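Local coordinates for alpha-catenin-like protein hmp-1 (Caenorhabditis elegans, PDB 5H5M) that links the cadherin–catenin complex of adherens junctions to actin filaments and is required for cell migration and shape changes during embryonic body enclosure and elongation, at residues Q312-L317 and K367-A372; A296-L301 and E305-V310; E158-A163 and Q185-A190. All coordinates share one frame; numbering follows the deposited sequence.

Interaction 1: Q312-L317 and K367-A372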
ATOM      1  N   GLN A 312       7.215  21.192  -8.272  1.00 27.93           N
ATOM      2  CA  GLN A 312       7.710  21.264  -9.641  1.00 28.47           C
ATOM      3  C   GLN A 312       8.113  19.880 -10.152  1.00 37.26           C
ATOM      4  O   GLN A 312       7.793  19.504 -11.282  1.00 30.00           O
ATOM      5  CB  GLN A 312       8.896  22.224  -9.732  1.00 47.11           C
ATOM      6  CG  GLN A 312       9.452  22.380 -11.135  1.00 58.10           C
ATOM      7  CD  GLN A 312       8.443  22.981 -12.093  1.00 66.65           C
ATOM      8  OE1 GLN A 312       7.897  24.056 -11.842  1.00 78.66           O
ATOM      9  NE2 GLN A 312       8.187  22.287 -13.196  1.00 54.73           N
ATOM     10  N   ALA A 313       8.816  19.126  -9.314  1.00 25.78           N
ATOM     11  CA  ALA A 313       9.226  17.773  -9.667  1.00 24.54           C
ATOM     12  C   ALA A 313       8.005  16.876  -9.855  1.00 27.36           C
ATOM     13  O   ALA A 313       7.971  16.035 -10.757  1.00 25.90           O
ATOM     14  CB  ALA A 313      10.153  17.203  -8.603  1.00 23.89           C
ATOM     15  N   VAL A 314       7.004  17.069  -9.001  1.00 26.23           N
ATOM     16  CA  VAL A 314       5.749  16.328  -9.098  1.00 29.41           C
ATOM     17  C   VAL A 314       5.013  16.663 -10.393  1.00 32.59           C
ATOM     18  O   VAL A 314       4.475  15.780 -11.064  1.00 30.64           O
ATOM     19  CB  VAL A 314       4.831  16.626  -7.899  1.00 23.71           C
ATOM     20  CG1 VAL A 314       3.438  16.057  -8.132  1.00 21.91           C
ATOM     21  CG2 VAL A 314       5.440  16.070  -6.618  1.00 18.68           C
ATOM     22  N   ARG A 315       5.008  17.945 -10.740  1.00 23.57           N
ATOM     23  CA  ARG A 315       4.345  18.418 -11.949  1.00 26.93           C
ATOM     24  C   ARG A 315       4.935  17.778 -13.208  1.00 30.58           C
ATOM     25  O   ARG A 315       4.228  17.562 -14.194  1.00 35.41           O
ATOM     26  CB  ARG A 315       4.436  19.944 -12.038  1.00 27.57           C
ATOM     27  CG  ARG A 315       3.722  20.535 -13.239  1.00 35.59           C
ATOM     28  CD  ARG A 315       3.725  22.054 -13.207  1.00 42.76           C
ATOM     29  NE  ARG A 315       3.052  22.612 -14.375  1.00 57.18           N
ATOM     30  CZ  ARG A 315       1.739  22.798 -14.463  1.00 61.79           C
ATOM     31  NH1 ARG A 315       0.951  22.471 -13.446  1.00 62.50           N
ATOM     32  NH2 ARG A 315       1.213  23.311 -15.567  1.00 61.18           N
ATOM     33  N   ILE A 316       6.228  17.476 -13.167  1.00 25.71           N
ATOM     34  CA  ILE A 316       6.904  16.830 -14.286  1.00 26.27           C
ATOM     35  C   ILE A 316       6.384  15.409 -14.490  1.00 27.66           C
ATOM     36  O   ILE A 316       6.081  15.000 -15.612  1.00 33.05           O
ATOM     37  CB  ILE A 316       8.429  16.797 -14.071  1.00 34.93           C
ATOM     38  CG1 ILE A 316       8.995  18.218 -14.108  1.00 36.25           C
ATOM     39  CG2 ILE A 316       9.106  15.925 -15.123  1.00 27.62           C
ATOM     40  CD1 ILE A 316      10.500  18.281 -13.967  1.00 35.88           C
ATOM     41  N   LEU A 317       6.281  14.661 -13.397  1.00 24.05           N
ATOM     42  CA  LEU A 317       5.717  13.320 -13.440  1.00 21.47           C
ATOM     43  C   LEU A 317       4.278  13.351 -13.943  1.00 27.00           C
ATOM     44  O   LEU A 317       3.928  12.648 -14.890  1.00 39.38           O
ATOM     45  CB  LEU A 317       5.770  12.669 -12.056  1.00 19.32           C
ATOM     46  CG  LEU A 317       5.179  11.260 -11.961  1.00 22.13           C
ATOM     47  CD1 LEU A 317       5.929  10.301 -12.875  1.00 18.58           C
ATOM     48  CD2 LEU A 317       5.188  10.758 -10.517  1.00 21.64           C
ATOM     49  N   LYS A 367      12.008   9.045  -8.445  1.00 28.95           N
ATOM     50  CA  LYS A 367      13.249   9.198  -7.689  1.00 34.62           C
ATOM     51  C   LYS A 367      13.635  10.670  -7.525  1.00 36.40           C
ATOM     52  O   LYS A 367      14.206  11.056  -6.506  1.00 27.68           O
ATOM     53  CB  LYS A 367      14.394   8.431  -8.358  1.00 22.61           C
ATOM     54  CG  LYS A 367      14.238   6.918  -8.311  1.00 28.57           C
ATOM     55  CD  LYS A 367      15.506   6.213  -8.771  1.00 38.00           C
ATOM     56  CE  LYS A 367      15.771   6.466 -10.242  1.00 50.51           C
ATOM     57  NZ  LYS A 367      16.962   5.720 -10.736  1.00 61.01           N
ATOM     58  N   ASP A 368      13.325  11.482  -8.533  1.00 38.32           N
ATOM     59  CA  ASP A 368      13.600  12.916  -8.475  1.00 33.15           C
ATOM     60  C   ASP A 368      12.737  13.586  -7.414  1.00 38.12           C
ATOM     61  O   ASP A 368      13.192  14.481  -6.702  1.00 48.92           O
ATOM     62  CB  ASP A 368      13.361  13.573  -9.838  1.00 31.40           C
ATOM     63  CG  ASP A 368      14.382  13.151 -10.881  1.00 39.60           C
ATOM     64  OD1 ASP A 368      15.452  12.631 -10.499  1.00 40.50           O
ATOM     65  OD2 ASP A 368      14.116  13.348 -12.085  1.00 44.49           O
ATOM     66  N   ILE A 369      11.487  13.145  -7.317  1.00 32.85           N
ATOM     67  CA  ILE A 369      10.565  13.656  -6.313  1.00 25.78           C
ATOM     68  C   ILE A 369      11.089  13.351  -4.913  1.00 28.27           C
ATOM     69  O   ILE A 369      11.133  14.227  -4.052  1.00 41.48           O
ATOM     70  CB  ILE A 369       9.160  13.058  -6.490  1.00 20.18           C
ATOM     71  CG1 ILE A 369       8.534  13.560  -7.794  1.00 22.58           C
ATOM     72  CG2 ILE A 369       8.272  13.410  -5.312  1.00 19.29           C
ATOM     73  CD1 ILE A 369       7.249  12.848  -8.172  1.00 17.56           C
ATOM     74  N   ARG A 370      11.506  12.108  -4.703  1.00 25.94           N
ATOM     75  CA  ARG A 370      12.050  11.690  -3.415  1.00 29.89           C
ATOM     76  C   ARG A 370      13.335  12.441  -3.093  1.00 32.67           C
ATOM     77  O   ARG A 370      13.608  12.757  -1.934  1.00 36.64           O
ATOM     78  CB  ARG A 370      12.300  10.179  -3.403  1.00 24.29           C
ATOM     79  CG  ARG A 370      11.046   9.350  -3.685  1.00 24.18           C
ATOM     80  CD  ARG A 370      11.301   7.868  -3.479  1.00 25.58           C
ATOM     81  NE  ARG A 370      11.588   7.566  -2.082  1.00 29.73           N
ATOM     82  CZ  ARG A 370      12.121   6.426  -1.656  1.00 32.83           C
ATOM     83  NH1 ARG A 370      12.432   5.472  -2.524  1.00 30.98           N
ATOM     84  NH2 ARG A 370      12.345   6.243  -0.359  1.00 24.64           N
ATOM     85  N   HIS A 371      14.117  12.735  -4.125  1.00 28.17           N
ATOM     86  CA  HIS A 371      15.367  13.457  -3.954  1.00 28.21           C
ATOM     87  C   HIS A 371      15.107  14.911  -3.551  1.00 42.57           C
ATOM     88  O   HIS A 371      15.757  15.441  -2.643  1.00 35.69           O
ATOM     89  CB  HIS A 371      16.196  13.397  -5.238  1.00 29.89           C
ATOM     90  CG  HIS A 371      17.529  14.067  -5.126  1.00 42.91           C
ATOM     91  ND1 HIS A 371      18.431  13.769  -4.129  1.00 53.54           N
ATOM     92  CD2 HIS A 371      18.109  15.027  -5.885  1.00 51.58           C
ATOM     93  CE1 HIS A 371      19.512  14.513  -4.279  1.00 49.58           C
ATOM     94  NE2 HIS A 371      19.343  15.285  -5.336  1.00 53.43           N
ATOM     95  N   ALA A 372      14.153  15.545  -4.227  1.00 25.38           N
ATOM     96  CA  ALA A 372      13.779  16.924  -3.924  1.00 35.46           C
ATOM     97  C   ALA A 372      13.277  17.079  -2.488  1.00 32.14           C
ATOM     98  O   ALA A 372      13.510  18.104  -1.852  1.00 41.34           O
ATOM     99  CB  ALA A 372      12.722  17.413  -4.908  1.00 25.42           C
TER
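I369 reaches out from 367-372 and lays its CG1–CD1 arm against A313, V314 and L317, carrying the largest share of the surface that the two helical segments bury. Their axes run antiparallel at 172° and come within 8.9 Å of each other. The close approach is consistent with A313, whose CA lies 5.5 Å from that of I369, offering only a methyl. The methyl, A313 CB, stands 4.1 Å from I369 CG1, and the same methylene also lies over the backbone of that turn, 3.9 Å from A313 O. The first torsion of I369 (chi1 -67°) turns CG1 away from its own carbonyl carbon, and the extended second torsion carries CD1 onward into the groove between V314 and L317. There CD1 meets L317 CD2 at 3.8 Å, the two side chains crossing at about a right angle, and it also rests on V314 CA. V314 adds its CG2 branch, which touches both CD1, at 4.0 Å, and CG2 of I369, so the isoleucine is held along both of its branches. Helix 276-300 covers this apolar group from outside, V314 packing on its C291 and V294 and L317 on C291; L317 also touches V362, A365 and V366, further back on the helix that carries I369. R370, on the same turn as I369, instead forms a salt bridge with E245 of helix 237-260. The side-chain contacts between the two segments are all apolar, with no polar group paired between them. Their cohesion therefore comes from shape and the burial of hydrocarbon, one branched side chain fitted against a small residue and two larger ones.

Interaction 2: A296-L301 and E305-V310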
ATOM      1  N   ALA A 296      -0.263  16.980  -1.690  1.00 26.55           N
ATOM      2  CA  ALA A 296      -1.007  17.257  -0.465  1.00 28.79           C
ATOM      3  C   ALA A 296      -0.059  17.538   0.700  1.00 21.97           C
ATOM      4  O   ALA A 296      -0.295  18.449   1.490  1.00 23.78           O
ATOM      5  CB  ALA A 296      -1.934  16.094  -0.130  1.00 31.66           C
ATOM      6  N   GLU A 297       1.017  16.761   0.790  1.00 19.34           N
ATOM      7  CA  GLU A 297       2.011  16.930   1.849  1.00 18.91           C
ATOM      8  C   GLU A 297       2.645  18.319   1.822  1.00 20.49           C
ATOM      9  O   GLU A 297       2.881  18.923   2.865  1.00 28.53           O
ATOM     10  CB  GLU A 297       3.099  15.860   1.733  1.00 18.24           C
ATOM     11  CG  GLU A 297       4.112  15.871   2.866  1.00 29.91           C
ATOM     12  CD  GLU A 297       3.696  15.002   4.042  1.00 42.58           C
ATOM     13  OE1 GLU A 297       2.584  14.432   4.001  1.00 43.90           O
ATOM     14  OE2 GLU A 297       4.488  14.884   5.002  1.00 47.19           O
ATOM     15  N   MET A 298       2.912  18.821   0.622  1.00 25.80           N
ATOM     16  CA  MET A 298       3.523  20.136   0.453  1.00 21.26           C
ATOM     17  C   MET A 298       2.541  21.279   0.712  1.00 22.03           C
ATOM     18  O   MET A 298       2.915  22.301   1.288  1.00 22.56           O
ATOM     19  CB  MET A 298       4.114  20.264  -0.954  1.00 20.08           C
ATOM     20  CG  MET A 298       5.249  19.281  -1.263  1.00 25.45           C
ATOM     21  SD  MET A 298       6.721  19.458  -0.221  1.00 25.58           S
ATOM     22  CE  MET A 298       6.395  18.257   1.069  1.00 19.00           C
ATOM     23  N   ASP A 299       1.291  21.108   0.286  1.00 23.62           N
ATOM     24  CA  ASP A 299       0.271  22.142   0.464  1.00 23.52           C
ATOM     25  C   ASP A 299      -0.039  22.403   1.936  1.00 24.55           C
ATOM     26  O   ASP A 299      -0.449  23.502   2.307  1.00 33.63           O
ATOM     27  CB  ASP A 299      -1.017  21.764  -0.275  1.00 28.64           C
ATOM     28  CG  ASP A 299      -0.895  21.919  -1.780  1.00 36.98           C
ATOM     29  OD1 ASP A 299      -0.000  22.667  -2.231  1.00 40.53           O
ATOM     30  OD2 ASP A 299      -1.692  21.296  -2.512  1.00 42.97           O
ATOM     31  N   PHE A 300       0.152  21.387   2.771  1.00 21.82           N
ATOM     32  CA  PHE A 300      -0.057  21.534   4.206  1.00 23.27           C
ATOM     33  C   PHE A 300       1.027  22.413   4.816  1.00 33.85           C
ATOM     34  O   PHE A 300       0.799  23.103   5.813  1.00 32.42           O
ATOM     35  CB  PHE A 300      -0.085  20.165   4.887  1.00 21.52           C
ATOM     36  CG  PHE A 300      -1.411  19.469   4.788  1.00 29.89           C
ATOM     37  CD1 PHE A 300      -2.584  20.137   5.114  1.00 33.13           C
ATOM     38  CD2 PHE A 300      -1.490  18.152   4.360  1.00 26.64           C
ATOM     39  CE1 PHE A 300      -3.813  19.503   5.023  1.00 30.48           C
ATOM     40  CE2 PHE A 300      -2.715  17.511   4.264  1.00 33.28           C
ATOM     41  CZ  PHE A 300      -3.880  18.187   4.596  1.00 28.08           C
ATOM     42  N   LEU A 301       2.207  22.387   4.205  1.00 31.25           N
ATOM     43  CA  LEU A 301       3.320  23.209   4.654  1.00 32.91           C
ATOM     44  C   LEU A 301       3.119  24.673   4.283  1.00 31.18           C
ATOM     45  O   LEU A 301       2.279  25.006   3.448  1.00 40.34           O
ATOM     46  CB  LEU A 301       4.636  22.703   4.057  1.00 31.54           C
ATOM     47  CG  LEU A 301       5.059  21.281   4.436  1.00 34.75           C
ATOM     48  CD1 LEU A 301       6.326  20.885   3.693  1.00 23.42           C
ATOM     49  CD2 LEU A 301       5.260  21.168   5.939  1.00 31.60           C
ATOM     50  N   GLU A 305      10.610  27.917  -0.993  1.00 36.81           N
ATOM     51  CA  GLU A 305      11.393  27.433  -2.121  1.00 37.64           C
ATOM     52  C   GLU A 305      11.415  25.911  -2.101  1.00 34.85           C
ATOM     53  O   GLU A 305      11.460  25.264  -3.145  1.00 51.59           O
ATOM     54  CB  GLU A 305      12.813  27.997  -2.082  1.00 41.79           C
ATOM     55  CG  GLU A 305      13.695  27.535  -3.228  1.00 42.22           C
ATOM     56  CD  GLU A 305      14.980  28.332  -3.327  1.00 59.50           C
ATOM     57  OE1 GLU A 305      15.089  29.372  -2.641  1.00 65.44           O
ATOM     58  OE2 GLU A 305      15.875  27.922  -4.095  1.00 61.02           O
ATOM     59  N   TYR A 306      11.359  25.349  -0.899  1.00 33.30           N
ATOM     60  CA  TYR A 306      11.318  23.905  -0.724  1.00 35.95           C
ATOM     61  C   TYR A 306      10.083  23.276  -1.355  1.00 36.33           C
ATOM     62  O   TYR A 306      10.192  22.332  -2.137  1.00 47.13           O
ATOM     63  CB  TYR A 306      11.372  23.551   0.763  1.00 33.88           C
ATOM     64  CG  TYR A 306      11.125  22.086   1.033  1.00 36.09           C
ATOM     65  CD1 TYR A 306      12.044  21.128   0.633  1.00 28.00           C
ATOM     66  CD2 TYR A 306       9.979  21.661   1.694  1.00 25.76           C
ATOM     67  CE1 TYR A 306      11.828  19.791   0.875  1.00 26.19           C
ATOM     68  CE2 TYR A 306       9.757  20.322   1.943  1.00 24.06           C
ATOM     69  CZ  TYR A 306      10.686  19.393   1.534  1.00 26.41           C
ATOM     70  OH  TYR A 306      10.473  18.057   1.775  1.00 43.73           O
ATOM     71  N   THR A 307       8.907  23.796  -1.015  1.00 33.57           N
ATOM     72  CA  THR A 307       7.661  23.217  -1.507  1.00 26.67           C
ATOM     73  C   THR A 307       7.499  23.423  -3.009  1.00 28.60           C
ATOM     74  O   THR A 307       7.043  22.526  -3.713  1.00 25.43           O
ATOM     75  CB  THR A 307       6.435  23.798  -0.782  1.00 25.30           C
ATOM     76  OG1 THR A 307       6.337  25.205  -1.038  1.00 27.37           O
ATOM     77  CG2 THR A 307       6.538  23.557   0.717  1.00 24.55           C
ATOM     78  N   GLU A 308       7.881  24.595  -3.504  1.00 29.16           N
ATOM     79  CA  GLU A 308       7.771  24.872  -4.933  1.00 44.98           C
ATOM     80  C   GLU A 308       8.676  23.952  -5.751  1.00 41.30           C
ATOM     81  O   GLU A 308       8.297  23.509  -6.835  1.00 37.76           O
ATOM     82  CB  GLU A 308       8.099  26.339  -5.227  1.00 33.67           C
ATOM     83  CG  GLU A 308       7.058  27.304  -4.687  1.00 34.08           C
ATOM     84  CD  GLU A 308       7.127  28.675  -5.335  1.00 53.99           C
ATOM     85  OE1 GLU A 308       8.131  28.964  -6.023  1.00 53.35           O
ATOM     86  OE2 GLU A 308       6.173  29.463  -5.158  1.00 56.91           O
ATOM     87  N   THR A 309       9.861  23.660  -5.222  1.00 39.63           N
ATOM     88  CA  THR A 309      10.817  22.785  -5.898  1.00 30.87           C
ATOM     89  C   THR A 309      10.292  21.351  -5.966  1.00 36.18           C
ATOM     90  O   THR A 309      10.467  20.658  -6.968  1.00 41.53           O
ATOM     91  CB  THR A 309      12.190  22.800  -5.191  1.00 32.25           C
ATOM     92  OG1 THR A 309      12.711  24.134  -5.185  1.00 46.67           O
ATOM     93  CG2 THR A 309      13.175  21.896  -5.906  1.00 32.58           C
ATOM     94  N   VAL A 310       9.633  20.915  -4.897  1.00 28.38           N
ATOM     95  CA  VAL A 310       9.069  19.573  -4.842  1.00 28.25           C
ATOM     96  C   VAL A 310       7.825  19.458  -5.724  1.00 29.89           C
ATOM     97  O   VAL A 310       7.674  18.490  -6.467  1.00 23.47           O
ATOM     98  CB  VAL A 310       8.719  19.177  -3.392  1.00 25.52           C
ATOM     99  CG1 VAL A 310       7.906  17.898  -3.367  1.00 20.45           C
ATOM    100  CG2 VAL A 310       9.988  19.026  -2.562  1.00 23.34           C
TER
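The end of helix 276-300 and the start of helix 305-339 lie antiparallel, their short axes 9.7 Å apart at 161°, and M298 and T307 face each other with CA atoms 5.5 Å apart. M298 is the main side chain of the contact. Its chain bends at chi2 (-62°) and again at chi3, which curls the thioether against both V310 and Y306 rather than letting it run straight out. M298 CG comes to 3.7 Å from V310 CG1, and SD rests against the same valine. Beyond it, SD forms a Met-aromatic contact with Y306, 4.6 Å from the ring centroid and 43° off the ring normal, an oblique approach. The terminal CE lies near CE2 and OH of the tyrosine. V310 CG2 sits 4.0 Å above one face of that ring, toward its rim, whereas L301 CD1 meets the ring edge in plane, 3.9 Å from CE2. T307 turns its methyl to the neighbouring helix: CG2 stands 3.9 Å from L301 CB and is equally near M298 O, while its hydroxyl OG1 bonds to the backbone N of S304, just before the segment. The Y306 hydroxyl is hydrogen-bonded to the carbonyl of L373 on helix 345-374, which ties the tyrosine to a third helix. Replacing M298 with an alanine would probably leave a gap beside V310 and take from the Y306 ring its sulfur contact. A salt bridge from D299 to K311 further joins the paired helices. A short turn, L301 and the three residues after it, links the helices, so this is a tight antiparallel helical hairpin, consistent with the helical bundles of the vinculin/alpha-catenin family.

Interaction 3: E158-A163 and Q185-A190; sequences EIVSVA and QLEKLA
V160 sets its CG2 methyl against the backbone and CB of E187 and extends the same methyl toward L186. CG2 lies 3.9 Å from E187 N and 4.1 Å from E187 CB, and L186 CB is 4.2 Å away, so one branch of the valine covers the junction of two successive residues on the facing helix. With chi1 at 163°, V160 turns CG1 opposite its backbone N and leaves CG2 as the branch that meets the other helix. The second point of touch is between side-chain ends: I159 CD1 and L186 CD1 come to 4.2 Å, their side chains crossing at about a right angle. These separations are generous, and the contact buries just 154 Å² between helical segments whose axes run antiparallel at 166°, 9.7 Å apart. E187 contributes the aliphatic base of its side chain, while its carboxylate extends to the border of the contact and forms a salt bridge with R164, one residue beyond 158-163 on the same helix as V160. The charged pair thus spans the two helices beside the apolar seam. Around it, L186 also touches W220, K223 and L227 of helix 207-233, and I159 rests on F123 in the loop after helix 92-122. The apolar seam joins helices 142-166 and 173-202 as consecutive antiparallel neighbours, a pairing characteristic of the helical bundles of the vinculin/alpha-catenin family, here in the M domain of the protein.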
ATOM      1  N   GLU A 158     -11.430  -5.598  -1.305  1.00 24.78           N
ATOM      2  CA  GLU A 158     -10.012  -5.339  -1.091  1.00 18.66           C
ATOM      3  C   GLU A 158      -9.781  -4.056  -0.290  1.00 18.24           C
ATOM      4  O   GLU A 158      -9.076  -4.077   0.719  1.00 21.45           O
ATOM      5  CB  GLU A 158      -9.270  -5.265  -2.425  1.00 21.40           C
ATOM      6  CG  GLU A 158      -7.755  -5.202  -2.277  1.00 32.84           C
ATOM      7  CD  GLU A 158      -7.032  -5.164  -3.614  1.00 41.22           C
ATOM      8  OE1 GLU A 158      -7.709  -5.176  -4.666  1.00 42.29           O
ATOM      9  OE2 GLU A 158      -5.782  -5.121  -3.612  1.00 49.51           O
ATOM     10  N   ILE A 159     -10.376  -2.945  -0.723  1.00 16.45           N
ATOM     11  CA  ILE A 159     -10.123  -1.676  -0.044  1.00 16.54           C
ATOM     12  C   ILE A 159     -10.668  -1.706   1.378  1.00 16.75           C
ATOM     13  O   ILE A 159     -10.116  -1.066   2.267  1.00 26.03           O
ATOM     14  CB  ILE A 159     -10.723  -0.459  -0.797  1.00 21.79           C
ATOM     15  CG1 ILE A 159     -12.239  -0.580  -0.945  1.00 32.32           C
ATOM     16  CG2 ILE A 159     -10.059  -0.281  -2.155  1.00 15.82           C
ATOM     17  CD1 ILE A 159     -12.902   0.712  -1.388  1.00 36.52           C
ATOM     18  N   VAL A 160     -11.737  -2.466   1.595  1.00 18.53           N
ATOM     19  CA  VAL A 160     -12.300  -2.611   2.931  1.00 23.43           C
ATOM     20  C   VAL A 160     -11.344  -3.403   3.819  1.00 17.69           C
ATOM     21  O   VAL A 160     -11.013  -2.981   4.925  1.00 19.42           O
ATOM     22  CB  VAL A 160     -13.681  -3.303   2.896  1.00 24.66           C
ATOM     23  CG1 VAL A 160     -14.061  -3.823   4.276  1.00 19.84           C
ATOM     24  CG2 VAL A 160     -14.743  -2.337   2.374  1.00 23.94           C
ATOM     25  N   SER A 161     -10.894  -4.543   3.309  1.00 20.39           N
ATOM     26  CA  SER A 161      -9.967  -5.407   4.026  1.00 22.91           C
ATOM     27  C   SER A 161      -8.645  -4.706   4.334  1.00 24.44           C
ATOM     28  O   SER A 161      -8.134  -4.793   5.450  1.00 25.71           O
ATOM     29  CB  SER A 161      -9.707  -6.679   3.217  1.00 23.80           C
ATOM     30  OG  SER A 161      -8.699  -7.467   3.822  1.00 38.75           O
ATOM     31  N   VAL A 162      -8.098  -4.016   3.339  1.00 24.17           N
ATOM     32  CA  VAL A 162      -6.837  -3.296   3.500  1.00 21.87           C
ATOM     33  C   VAL A 162      -6.969  -2.167   4.525  1.00 25.04           C
ATOM     34  O   VAL A 162      -6.072  -1.955   5.346  1.00 21.16           O
ATOM     35  CB  VAL A 162      -6.347  -2.724   2.151  1.00 23.89           C
ATOM     36  CG1 VAL A 162      -5.176  -1.776   2.354  1.00 18.15           C
ATOM     37  CG2 VAL A 162      -5.960  -3.857   1.209  1.00 18.81           C
ATOM     38  N   ALA A 163      -8.091  -1.452   4.482  1.00 18.59           N
ATOM     39  CA  ALA A 163      -8.356  -0.387   5.445  1.00 15.46           C
ATOM     40  C   ALA A 163      -8.315  -0.911   6.880  1.00 23.86           C
ATOM     41  O   ALA A 163      -7.714  -0.294   7.760  1.00 24.20           O
ATOM     42  CB  ALA A 163      -9.704   0.265   5.164  1.00 16.55           C
ATOM     43  N   GLN A 185     -19.095   1.326   6.208  1.00 25.01           N
ATOM     44  CA  GLN A 185     -20.089   1.967   5.352  1.00 30.96           C
ATOM     45  C   GLN A 185     -19.897   1.573   3.887  1.00 30.91           C
ATOM     46  O   GLN A 185     -20.869   1.330   3.172  1.00 34.51           O
ATOM     47  CB  GLN A 185     -20.036   3.489   5.503  1.00 23.11           C
ATOM     48  CG  GLN A 185     -20.626   3.992   6.808  1.00 41.52           C
ATOM     49  CD  GLN A 185     -20.542   5.499   6.948  1.00 55.56           C
ATOM     50  OE1 GLN A 185     -19.555   6.033   7.450  1.00 61.63           O
ATOM     51  NE2 GLN A 185     -21.585   6.194   6.506  1.00 64.13           N
ATOM     52  N   LEU A 186     -18.643   1.504   3.449  1.00 20.45           N
ATOM     53  CA  LEU A 186     -18.331   1.073   2.090  1.00 22.65           C
ATOM     54  C   LEU A 186     -18.711  -0.388   1.881  1.00 24.42           C
ATOM     55  O   LEU A 186     -19.233  -0.763   0.832  1.00 35.34           O
ATOM     56  CB  LEU A 186     -16.847   1.283   1.786  1.00 19.43           C
ATOM     57  CG  LEU A 186     -16.438   2.732   1.511  1.00 23.91           C
ATOM     58  CD1 LEU A 186     -14.924   2.892   1.537  1.00 17.98           C
ATOM     59  CD2 LEU A 186     -16.991   3.179   0.175  1.00 22.12           C
ATOM     60  N   GLU A 187     -18.445  -1.206   2.892  1.00 15.99           N
ATOM     61  CA  GLU A 187     -18.803  -2.619   2.864  1.00 25.70           C
ATOM     62  C   GLU A 187     -20.315  -2.795   2.720  1.00 28.67           C
ATOM     63  O   GLU A 187     -20.796  -3.719   2.059  1.00 21.44           O
ATOM     64  CB  GLU A 187     -18.301  -3.306   4.132  1.00 16.90           C
ATOM     65  CG  GLU A 187     -18.665  -4.772   4.258  1.00 17.99           C
ATOM     66  CD  GLU A 187     -18.107  -5.385   5.528  1.00 32.25           C
ATOM     67  OE1 GLU A 187     -18.441  -4.889   6.627  1.00 27.83           O
ATOM     68  OE2 GLU A 187     -17.325  -6.354   5.427  1.00 28.14           O
ATOM     69  N   LYS A 188     -21.056  -1.888   3.346  1.00 22.49           N
ATOM     70  CA  LYS A 188     -22.509  -1.873   3.277  1.00 22.34           C
ATOM     71  C   LYS A 188     -23.002  -1.380   1.914  1.00 28.54           C
ATOM     72  O   LYS A 188     -23.910  -1.955   1.316  1.00 32.09           O
ATOM     73  CB  LYS A 188     -23.056  -0.991   4.398  1.00 34.96           C
ATOM     74  CG  LYS A 188     -24.551  -0.769   4.394  1.00 47.76           C
ATOM     75  CD  LYS A 188     -24.939   0.145   5.548  1.00 57.85           C
ATOM     76  CE  LYS A 188     -24.317  -0.334   6.855  1.00 61.64           C
ATOM     77  NZ  LYS A 188     -24.458   0.668   7.951  1.00 68.42           N
ATOM     78  N   LEU A 189     -22.378  -0.313   1.429  1.00 25.94           N
ATOM     79  CA  LEU A 189     -22.801   0.370   0.213  1.00 22.33           C
ATOM     80  C   LEU A 189     -22.496  -0.406  -1.079  1.00 34.50           C
ATOM     81  O   LEU A 189     -23.273  -0.357  -2.040  1.00 19.23           O
ATOM     82  CB  LEU A 189     -22.137   1.748   0.161  1.00 18.68           C
ATOM     83  CG  LEU A 189     -22.567   2.749  -0.909  1.00 36.39           C
ATOM     84  CD1 LEU A 189     -24.058   3.025  -0.823  1.00 32.47           C
ATOM     85  CD2 LEU A 189     -21.774   4.038  -0.763  1.00 42.26           C
ATOM     86  N   ALA A 190     -21.371  -1.118  -1.089  1.00 20.85           N
ATOM     87  CA  ALA A 190     -20.874  -1.805  -2.284  1.00 23.77           C
ATOM     88  C   ALA A 190     -21.889  -2.726  -2.989  1.00 23.52           C
ATOM     89  O   ALA A 190     -22.051  -2.633  -4.204  1.00 23.28           O
ATOM     90  CB  ALA A 190     -19.608  -2.598  -1.937  1.00 17.06           C
TER

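Interactions 1 and 2 share helix 305-339 and follow one another along it, their centres 11 Å apart. They meet directly, since A372 O of interaction 1 lies 3.6 Å from Y306 CE1 and 3.7 Å from V310 CG2 of interaction 2. Helices 276-300, 305-339 and 345-374 are thereby packed against one another, with 305-339 common to both contacts. Interaction 3 belongs to an earlier pair of helices and stands apart: its centre is about 32 Å from each of the others, and its nearest atoms are about 19 Å from interaction 1 and 18 Å from interaction 2. Interactions 1 and 3 lie on opposite sides of the chain's centre.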